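Ribonucleoside-diphosphate reductase subunit beta (Clostridium botulinum, PDB 6ZJK) binds two iron ions and forms the small (R2) subunit of a ribonucleotide reductase, the enzyme that converts ribonucleoside diphosphates to deoxyribonucleoside diphosphates. Local coordinates at residues A[90-95]-A[221-226]; A[167-172]-A[283-288]; A[215-220]-A[292-297]. All coordinates share one frame; numbering follows the deposited sequence.

Interaction 1: residues A[90-95]-A[221-226]; sequences DGERNA and QGKMTA
Glu92 and Lys223 join the first turn of helix 90-118 to the loop ahead of helix 225-255 through one salt bridge. The ammonium NZ of Lys223 lies 3.0 Å from Glu92 OE2 and donates a hydrogen bond to it, on the syn lone pair of that oxygen. The two side chains cross at about a right angle, so the carboxylate meets more than the lysine tip: Glu92 OE2 also sits 3.4 Å from Lys223 CD. Both chains run extended beyond CG, which lets them span a gap where the nearest CA atoms, those of Glu92 and Lys223, are still 10.0 Å apart.

Around this pair lies a second shell. Gln221 OE1 takes a weak bond from Lys223 NZ at 3.4 Å, while its amide NE2 turns to a water, donating to it over 3.2 Å. That water in turn donates to Glu92 OE2 at 2.9 Å, so the oxygen is gripped by the lysine and by the water together. Gln221 NE2 also gives a weak bond to the carbonyl of Thr217, one turn back in helix 190-220. On the other side of the contact, Glu92 N is bonded to Thr89 OG1 at the start of its helix.

The backbone sets where the lysine begins. Gly222 closes helix 190-220 with a positive phi of 93°, and Met224 then takes the N-cap position of helix 225-255. Gln84, at the end of helix 79-84, pairs its NE2 with Gly222 O and its OE1 with Met224 N. The arrangement is a Schellman motif in a tight helix-helix connection, joined by an ion pair to a neighbouring helix start of the ferritin-like bundle of R2 proteins.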
loop_
_atom_site.group_PDB
_atom_site.type_symbol
_atom_site.label_atom_id
_atom_site.label_comp_id
_atom_site.label_asym_id
_atom_site.label_seq_id
_atom_site.Cartn_x
_atom_site.Cartn_y
_atom_site.Cartn_z
ATOM N N ASP A 90 -18.206 28.549 -18.821
ATOM C CA ASP A 90 -17.914 27.418 -19.694
ATOM C C ASP A 90 -16.412 27.173 -19.786
ATOM O O ASP A 90 -15.964 26.022 -19.840
ATOM C CB ASP A 90 -18.496 27.636 -21.093
ATOM C CG ASP A 90 -20.030 27.655 -21.104
ATOM O OD1 ASP A 90 -20.650 27.092 -20.183
ATOM O OD2 ASP A 90 -20.618 28.158 -22.080
ATOM N N GLY A 91 -15.615 28.247 -19.816
ATOM C CA GLY A 91 -14.171 28.081 -19.885
ATOM C C GLY A 91 -13.583 27.479 -18.619
ATOM O O GLY A 91 -12.641 26.677 -18.681
ATOM N N GLU A 92 -14.127 27.853 -17.457
ATOM C CA GLU A 92 -13.663 27.246 -16.213
ATOM C C GLU A 92 -14.030 25.769 -16.147
ATOM O O GLU A 92 -13.194 24.943 -15.752
ATOM C CB GLU A 92 -14.232 27.998 -15.008
ATOM C CG GLU A 92 -13.615 29.378 -14.775
ATOM C CD GLU A 92 -14.434 30.241 -13.816
ATOM O OE1 GLU A 92 -15.633 29.933 -13.608
ATOM O OE2 GLU A 92 -13.882 31.231 -13.280
ATOM N N ARG A 93 -15.272 25.415 -16.539
ATOM C CA ARG A 93 -15.684 24.009 -16.528
ATOM C C ARG A 93 -14.866 23.181 -17.508
ATOM O O ARG A 93 -14.453 22.059 -17.189
ATOM C CB ARG A 93 -17.172 23.867 -16.868
ATOM C CG ARG A 93 -18.169 23.934 -15.716
ATOM C CD ARG A 93 -18.001 22.708 -14.779
ATOM N NE ARG A 93 -18.232 21.446 -15.483
ATOM C CZ ARG A 93 -19.425 20.942 -15.789
ATOM N NH1 ARG A 93 -20.542 21.589 -15.464
ATOM N NH2 ARG A 93 -19.493 19.795 -16.453
ATOM N N ASN A 94 -14.619 23.715 -18.707
ATOM C CA ASN A 94 -13.785 23.005 -19.671
ATOM C C ASN A 94 -12.432 22.664 -19.067
ATOM O O ASN A 94 -11.967 21.518 -19.156
ATOM C CB ASN A 94 -13.605 23.864 -20.933
ATOM C CG ASN A 94 -12.596 23.276 -21.903
ATOM O OD1 ASN A 94 -12.925 22.391 -22.680
ATOM N ND2 ASN A 94 -11.362 23.785 -21.873
ATOM N N ALA A 95 -11.825 23.619 -18.367
ATOM C CA ALA A 95 -10.520 23.353 -17.778
ATOM C C ALA A 95 -10.639 22.386 -16.600
ATOM O O ALA A 95 -9.878 21.421 -16.509
ATOM C CB ALA A 95 -9.868 24.669 -17.350
ATOM N N GLN A 221 -9.608 33.367 -6.440
ATOM C CA GLN A 221 -10.717 34.230 -6.835
ATOM C C GLN A 221 -11.998 33.969 -6.057
ATOM O O GLN A 221 -13.015 34.602 -6.356
ATOM C CB GLN A 221 -11.079 34.042 -8.316
ATOM C CG GLN A 221 -9.934 33.945 -9.287
ATOM C CD GLN A 221 -10.422 33.560 -10.673
ATOM O OE1 GLN A 221 -11.558 33.829 -11.025
ATOM N NE2 GLN A 221 -9.601 32.821 -11.412
ATOM N N GLY A 222 -12.001 33.024 -5.122
ATOM C CA GLY A 222 -13.208 32.717 -4.378
ATOM C C GLY A 222 -14.063 31.594 -4.939
ATOM O O GLY A 222 -15.196 31.413 -4.475
ATOM N N LYS A 223 -13.569 30.845 -5.923
ATOM C CA LYS A 223 -14.318 29.781 -6.581
ATOM C C LYS A 223 -13.727 28.424 -6.198
ATOM O O LYS A 223 -12.509 28.227 -6.280
ATOM C CB LYS A 223 -14.301 29.989 -8.104
ATOM C CG LYS A 223 -14.991 31.298 -8.576
ATOM C CD LYS A 223 -14.659 31.690 -10.046
ATOM C CE LYS A 223 -15.383 32.981 -10.476
ATOM N NZ LYS A 223 -14.864 33.614 -11.740
ATOM N N MET A 224 -14.594 27.488 -5.784
ATOM C CA MET A 224 -14.198 26.115 -5.440
ATOM C C MET A 224 -13.111 26.082 -4.369
ATOM O O MET A 224 -12.084 25.427 -4.530
ATOM C CB MET A 224 -13.738 25.331 -6.677
ATOM C CG MET A 224 -14.739 25.377 -7.830
ATOM S SD MET A 224 -16.409 24.760 -7.453
ATOM C CE MET A 224 -16.106 22.988 -7.259
ATOM N N THR A 225 -13.349 26.785 -3.256
ATOM C CA THR A 225 -12.305 26.927 -2.241
ATOM C C THR A 225 -12.040 25.617 -1.502
ATOM O O THR A 225 -10.893 25.312 -1.172
ATOM C CB THR A 225 -12.691 28.011 -1.239
ATOM O OG1 THR A 225 -14.075 27.876 -0.941
ATOM C CG2 THR A 225 -12.489 29.389 -1.854
ATOM N N ALA A 226 -13.082 24.827 -1.226
ATOM C CA ALA A 226 -12.844 23.604 -0.462
ATOM C C ALA A 226 -12.228 22.512 -1.324
ATOM O O ALA A 226 -11.508 21.653 -0.805
ATOM C CB ALA A 226 -14.137 23.102 0.177
HETATM O O HOH W 1 -11.414 32.581 -14.064
#

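Interaction 2: residues A[167-172]-A[283-288]; sequences DEHLLE and GQYVTN
The N-cap of helix 168-186, Asp167, also bonds a neighbouring helix through Tyr285, in the last turn of helix 262-287; both helices are part of the mainly helical R2 fold. The two carboxylate oxygens divide the work. Asp167 OD1 caps its own helix, accepting from Leu170 N at 2.9 Å with a fairly straight N-H...O angle of 160°. Asp167 OD2 faces across the contact and accepts from Tyr285 OH at 2.7 Å, met on its syn side and somewhat out of the carboxylate plane. CG stands anti to the backbone N (chi1 -177°), which carries the carboxylate toward Tyr285. Its OD2 lies at the edge of the tyrosine ring, in the ring plane, and has a further partner in the salt bridge to Lys98 of helix 90-118, which would be expected to keep the buried carboxylate negative.

While the aspartate holds the edge and the hydroxyl, His169 covers one face of the same ring. The imidazole lies over it as an offset, nearly parallel stack, with centroids 4.4 Å apart and planes at 19°. The overlap falls toward the rims, where His169 ND1 stands 3.9 Å from Tyr285 CZ and His169 CB lies 4.0 Å from Tyr285 CE2.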
loop_
_atom_site.group_PDB
_atom_site.type_symbol
_atom_site.label_atom_id
_atom_site.label_comp_id
_atom_site.label_asym_id
_atom_site.label_seq_id
_atom_site.Cartn_x
_atom_site.Cartn_y
_atom_site.Cartn_z
ATOM N N ASP A 167 -11.566 13.258 -25.857
ATOM C CA ASP A 167 -10.558 14.285 -26.124
ATOM C C ASP A 167 -9.264 13.593 -26.550
ATOM O O ASP A 167 -8.615 12.926 -25.738
ATOM C CB ASP A 167 -10.348 15.155 -24.883
ATOM C CG ASP A 167 -9.368 16.302 -25.117
ATOM O OD1 ASP A 167 -8.154 16.038 -25.265
ATOM O OD2 ASP A 167 -9.820 17.464 -25.170
ATOM N N GLU A 168 -8.908 13.688 -27.805
ATOM C CA GLU A 168 -7.753 13.016 -28.319
ATOM C C GLU A 168 -6.415 13.438 -27.738
ATOM O O GLU A 168 -5.522 12.672 -27.717
ATOM C CB GLU A 168 -7.733 13.121 -29.834
ATOM C CG GLU A 168 -8.092 11.848 -30.554
ATOM C CD GLU A 168 -7.855 11.927 -32.053
ATOM O OE1 GLU A 168 -7.739 13.032 -32.603
ATOM O OE2 GLU A 168 -7.784 10.876 -32.691
ATOM N N HIS A 169 -6.302 14.661 -27.287
ATOM C CA HIS A 169 -5.077 15.136 -26.730
ATOM C C HIS A 169 -4.874 14.430 -25.426
ATOM O O HIS A 169 -3.803 14.015 -25.131
ATOM C CB HIS A 169 -5.149 16.624 -26.412
ATOM C CG HIS A 169 -4.880 17.517 -27.573
ATOM N ND1 HIS A 169 -5.825 17.785 -28.536
ATOM C CD2 HIS A 169 -3.786 18.236 -27.910
ATOM C CE1 HIS A 169 -5.318 18.612 -29.428
ATOM N NE2 HIS A 169 -4.079 18.894 -29.075
ATOM N N LEU A 170 -5.926 14.336 -24.645
ATOM C CA LEU A 170 -5.875 13.682 -23.365
ATOM C C LEU A 170 -5.548 12.225 -23.524
ATOM O O LEU A 170 -4.739 11.702 -22.829
ATOM C CB LEU A 170 -7.121 13.916 -22.580
ATOM C CG LEU A 170 -7.240 13.206 -21.249
ATOM C CD1 LEU A 170 -5.996 13.371 -20.430
ATOM C CD2 LEU A 170 -8.435 13.632 -20.478
ATOM N N LEU A 171 -6.121 11.587 -24.495
ATOM C CA LEU A 171 -5.814 10.217 -24.724
ATOM C C LEU A 171 -4.367 9.979 -25.091
ATOM O O LEU A 171 -3.770 9.101 -24.581
ATOM C CB LEU A 171 -6.696 9.663 -25.804
ATOM C CG LEU A 171 -7.080 8.208 -25.775
ATOM C CD1 LEU A 171 -7.048 7.626 -27.134
ATOM C CD2 LEU A 171 -6.199 7.401 -24.887
ATOM N N GLU A 172 -3.795 10.750 -25.981
ATOM C CA GLU A 172 -2.421 10.484 -26.370
ATOM C C GLU A 172 -1.458 10.698 -25.229
ATOM O O GLU A 172 -0.524 9.987 -25.116
ATOM C CB GLU A 172 -1.993 11.248 -27.611
ATOM C CG GLU A 172 -2.658 10.810 -28.911
ATOM C CD GLU A 172 -2.203 9.467 -29.458
ATOM O OE1 GLU A 172 -0.997 9.134 -29.385
ATOM O OE2 GLU A 172 -3.077 8.726 -29.966
ATOM N N GLY A 283 -1.198 22.570 -20.501
ATOM C CA GLY A 283 -1.696 23.657 -19.672
ATOM C C GLY A 283 -2.300 24.790 -20.483
ATOM O O GLY A 283 -3.345 25.334 -20.119
ATOM N N GLN A 284 -1.713 25.047 -21.615
ATOM C CA GLN A 284 -2.174 26.074 -22.466
ATOM C C GLN A 284 -3.471 25.631 -23.155
ATOM O O GLN A 284 -4.357 26.374 -23.318
ATOM C CB GLN A 284 -1.062 26.424 -23.476
ATOM C CG GLN A 284 0.061 27.290 -22.910
ATOM C CD GLN A 284 1.259 27.388 -23.789
ATOM O OE1 GLN A 284 1.431 26.628 -24.684
ATOM N NE2 GLN A 284 2.084 28.334 -23.522
ATOM N N TYR A 285 -3.552 24.372 -23.483
ATOM C CA TYR A 285 -4.691 23.850 -24.237
ATOM C C TYR A 285 -5.981 23.873 -23.417
ATOM O O TYR A 285 -7.039 24.273 -23.925
ATOM C CB TYR A 285 -4.367 22.432 -24.720
ATOM C CG TYR A 285 -5.570 21.660 -25.216
ATOM C CD1 TYR A 285 -6.228 22.034 -26.388
ATOM C CD2 TYR A 285 -6.037 20.541 -24.523
ATOM C CE1 TYR A 285 -7.329 21.330 -26.852
ATOM C CE2 TYR A 285 -7.144 19.816 -24.985
ATOM C CZ TYR A 285 -7.784 20.220 -26.146
ATOM O OH TYR A 285 -8.883 19.515 -26.608
ATOM N N VAL A 286 -5.905 23.467 -22.140
ATOM C CA VAL A 286 -7.105 23.374 -21.310
ATOM C C VAL A 286 -7.518 24.735 -20.762
ATOM O O VAL A 286 -8.710 24.963 -20.525
ATOM C CB VAL A 286 -6.924 22.354 -20.162
ATOM C CG1 VAL A 286 -6.623 20.969 -20.710
ATOM C CG2 VAL A 286 -5.855 22.794 -19.208
ATOM N N THR A 287 -6.580 25.638 -20.569
ATOM C CA THR A 287 -6.963 26.925 -20.073
ATOM C C THR A 287 -7.503 27.820 -21.187
ATOM O O THR A 287 -8.344 28.596 -20.939
ATOM C CB THR A 287 -5.848 27.645 -19.320
ATOM O OG1 THR A 287 -4.654 27.582 -20.064
ATOM C CG2 THR A 287 -5.616 27.000 -18.007
ATOM N N ASN A 288 -6.971 27.715 -22.387
ATOM C CA ASN A 288 -7.397 28.511 -23.538
ATOM C C ASN A 288 -7.540 30.006 -23.269
ATOM O O ASN A 288 -8.431 30.591 -23.760
ATOM C CB ASN A 288 -8.719 27.957 -24.064
ATOM C CG ASN A 288 -9.085 28.453 -25.444
ATOM O OD1 ASN A 288 -8.275 28.565 -26.305
ATOM N ND2 ASN A 288 -10.339 28.686 -25.648
#

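Interaction 3: residues A[215-220]-A[292-297]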
loop_
_atom_site.group_PDB
_atom_site.type_symbol
_atom_site.label_atom_id
_atom_site.label_comp_id
_atom_site.label_asym_id
_atom_site.label_seq_id
_atom_site.Cartn_x
_atom_site.Cartn_y
_atom_site.Cartn_z
ATOM N N PHE A 215 -6.248 24.819 -9.553
ATOM C CA PHE A 215 -7.210 24.856 -8.457
ATOM C C PHE A 215 -6.904 25.988 -7.491
ATOM O O PHE A 215 -7.830 26.657 -7.012
ATOM C CB PHE A 215 -7.253 23.489 -7.761
ATOM C CG PHE A 215 -7.751 22.416 -8.668
ATOM C CD1 PHE A 215 -9.104 22.318 -8.955
ATOM C CD2 PHE A 215 -6.862 21.577 -9.324
ATOM C CE1 PHE A 215 -9.570 21.357 -9.845
ATOM C CE2 PHE A 215 -7.314 20.620 -10.212
ATOM C CZ PHE A 215 -8.672 20.508 -10.475
ATOM N N TYR A 216 -5.608 26.280 -7.261
ATOM C CA TYR A 216 -5.258 27.440 -6.449
ATOM C C TYR A 216 -5.658 28.742 -7.142
ATOM O O TYR A 216 -6.095 29.691 -6.478
ATOM C CB TYR A 216 -3.752 27.452 -6.130
ATOM C CG TYR A 216 -3.261 26.232 -5.342
ATOM C CD1 TYR A 216 -4.155 25.432 -4.621
ATOM C CD2 TYR A 216 -1.904 25.896 -5.307
ATOM C CE1 TYR A 216 -3.725 24.307 -3.916
ATOM C CE2 TYR A 216 -1.450 24.763 -4.581
ATOM C CZ TYR A 216 -2.358 23.980 -3.885
ATOM O OH TYR A 216 -1.916 22.861 -3.166
ATOM N N THR A 217 -5.518 28.807 -8.473
ATOM C CA THR A 217 -5.937 30.010 -9.193
ATOM C C THR A 217 -7.444 30.218 -9.084
ATOM O O THR A 217 -7.897 31.359 -8.955
ATOM C CB THR A 217 -5.495 29.966 -10.660
ATOM O OG1 THR A 217 -4.062 30.052 -10.733
ATOM C CG2 THR A 217 -6.081 31.134 -11.442
ATOM N N LEU A 218 -8.240 29.134 -9.134
ATOM C CA LEU A 218 -9.684 29.278 -8.928
ATOM C C LEU A 218 -9.982 29.791 -7.525
ATOM O O LEU A 218 -10.687 30.797 -7.355
ATOM C CB LEU A 218 -10.407 27.946 -9.163
ATOM C CG LEU A 218 -10.627 27.441 -10.593
ATOM C CD1 LEU A 218 -11.499 26.189 -10.588
ATOM C CD2 LEU A 218 -11.245 28.552 -11.445
ATOM N N ALA A 219 -9.415 29.117 -6.508
ATOM C CA ALA A 219 -9.660 29.456 -5.106
ATOM C C ALA A 219 -9.172 30.848 -4.749
ATOM O O ALA A 219 -9.754 31.499 -3.871
ATOM C CB ALA A 219 -8.976 28.440 -4.191
ATOM N N ARG A 220 -8.111 31.328 -5.406
ATOM C CA ARG A 220 -7.642 32.683 -5.135
ATOM C C ARG A 220 -8.711 33.707 -5.499
ATOM O O ARG A 220 -8.743 34.800 -4.917
ATOM C CB ARG A 220 -6.338 32.977 -5.904
ATOM C CG ARG A 220 -5.361 33.983 -5.219
ATOM C CD ARG A 220 -4.256 34.434 -6.182
ATOM N NE ARG A 220 -3.249 35.311 -5.571
ATOM C CZ ARG A 220 -2.376 36.022 -6.267
ATOM N NH1 ARG A 220 -2.412 35.981 -7.600
ATOM N NH2 ARG A 220 -1.480 36.795 -5.643
ATOM N N LEU A 292 -8.868 33.505 -15.535
ATOM C CA LEU A 292 -8.322 34.754 -15.018
ATOM C C LEU A 292 -7.138 34.502 -14.082
ATOM O O LEU A 292 -7.228 33.701 -13.146
ATOM C CB LEU A 292 -9.431 35.492 -14.276
ATOM C CG LEU A 292 -9.111 36.847 -13.670
ATOM C CD1 LEU A 292 -9.233 37.933 -14.743
ATOM C CD2 LEU A 292 -10.049 37.108 -12.500
ATOM N N GLY A 293 -6.029 35.207 -14.323
ATOM C CA GLY A 293 -4.826 35.004 -13.526
ATOM C C GLY A 293 -3.831 34.031 -14.113
ATOM O O GLY A 293 -2.721 33.910 -13.584
ATOM N N LEU A 294 -4.194 33.324 -15.179
ATOM C CA LEU A 294 -3.294 32.478 -15.951
ATOM C C LEU A 294 -3.245 32.958 -17.397
ATOM O O LEU A 294 -4.238 33.477 -17.929
ATOM C CB LEU A 294 -3.728 31.016 -15.919
ATOM C CG LEU A 294 -3.666 30.241 -14.593
ATOM C CD1 LEU A 294 -4.291 28.893 -14.771
ATOM C CD2 LEU A 294 -2.222 30.066 -14.129
ATOM N N ASN A 295 -2.098 32.791 -18.008
ATOM C CA ASN A 295 -1.897 33.096 -19.394
ATOM C C ASN A 295 -0.850 32.186 -19.956
ATOM O O ASN A 295 -0.117 31.605 -19.246
ATOM C CB ASN A 295 -1.615 34.577 -19.632
ATOM C CG ASN A 295 -0.296 35.023 -19.094
ATOM O OD1 ASN A 295 0.721 34.585 -19.546
ATOM N ND2 ASN A 295 -0.325 35.875 -18.142
ATOM N N ASP A 296 -0.774 32.069 -21.250
ATOM C CA ASP A 296 0.171 31.159 -21.831
ATOM C C ASP A 296 1.656 31.307 -21.467
ATOM O O ASP A 296 2.347 30.341 -21.424
ATOM C CB ASP A 296 0.026 31.152 -23.323
ATOM C CG ASP A 296 -1.249 30.562 -23.764
ATOM O OD1 ASP A 296 -1.465 30.396 -24.950
ATOM O OD2 ASP A 296 -2.040 30.227 -22.926
ATOM N N GLU A 297 2.104 32.526 -21.250
ATOM C CA GLU A 297 3.490 32.765 -20.961
ATOM C C GLU A 297 3.785 32.518 -19.524
ATOM O O GLU A 297 4.776 31.999 -19.199
ATOM C CB GLU A 297 3.869 34.209 -21.291
ATOM C CG GLU A 297 5.361 34.448 -21.268
ATOM C CD GLU A 297 5.811 35.914 -21.219
ATOM O OE1 GLU A 297 7.001 36.105 -21.004
ATOM O OE2 GLU A 297 5.028 36.862 -21.390
HETATM O O HOH W 2 -3.049 32.686 -11.001
#
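Thr217, near the end of helix 190-220, points its CB at the loop that precedes helix 296-313, and the two branches then part. The methyl CG2, anti to the backbone N, runs up against the loop backbone: it lies 3.3 Å from Leu292 O and 4.1 Å from Leu294 CG. The hydroxyl branch stands beside the backbone N instead (chi1 -68°), and from there OG1 turns back to its own helix, hydrogen-bonding the carbonyl of Ser213. OG1 also touches the leucine, 3.9 Å from Leu294 CD2. A water completes its surroundings, donating to Thr217 OG1 over 2.8 Å and to Gly293 O over 2.9 Å, and so it bridges helix and loop where the two do not bond directly.

The approach is close, with the CA atoms of Thr217 and Gly293 6.7 Å apart. At the glycine's positive phi of 95° a CB would be jammed against the carbonyl O of Leu292. Trp330 and Ile291 also pack on the threonine. The join thus rests on van der Waals contact and one shared water, with the hydroxyl's hydrogen committed to its own helix.

How the interactions relate
The three contacts form one cluster at one end of the helical bundle. Interactions 1 and 3 are closest, their centres about 10 Å apart, because 215-220 runs straight into 221-226; Lys223 N probably bonds Leu218 O at 3.2 Å. Interaction 2 lies about 17 Å from each by centres. It meets interaction 3 through a probable hydrogen bond from Gln284 NE2 to Asp296 O (2.9 Å), and interaction 1 through a weak one from Asn94 ND2 to Val286 O. None includes an iron ligand, yet three of the helices fastened here carry iron ligands away from these contacts: Asp107 on 90-118, Glu204 on 190-220, Glu238 and His241 on 225-255.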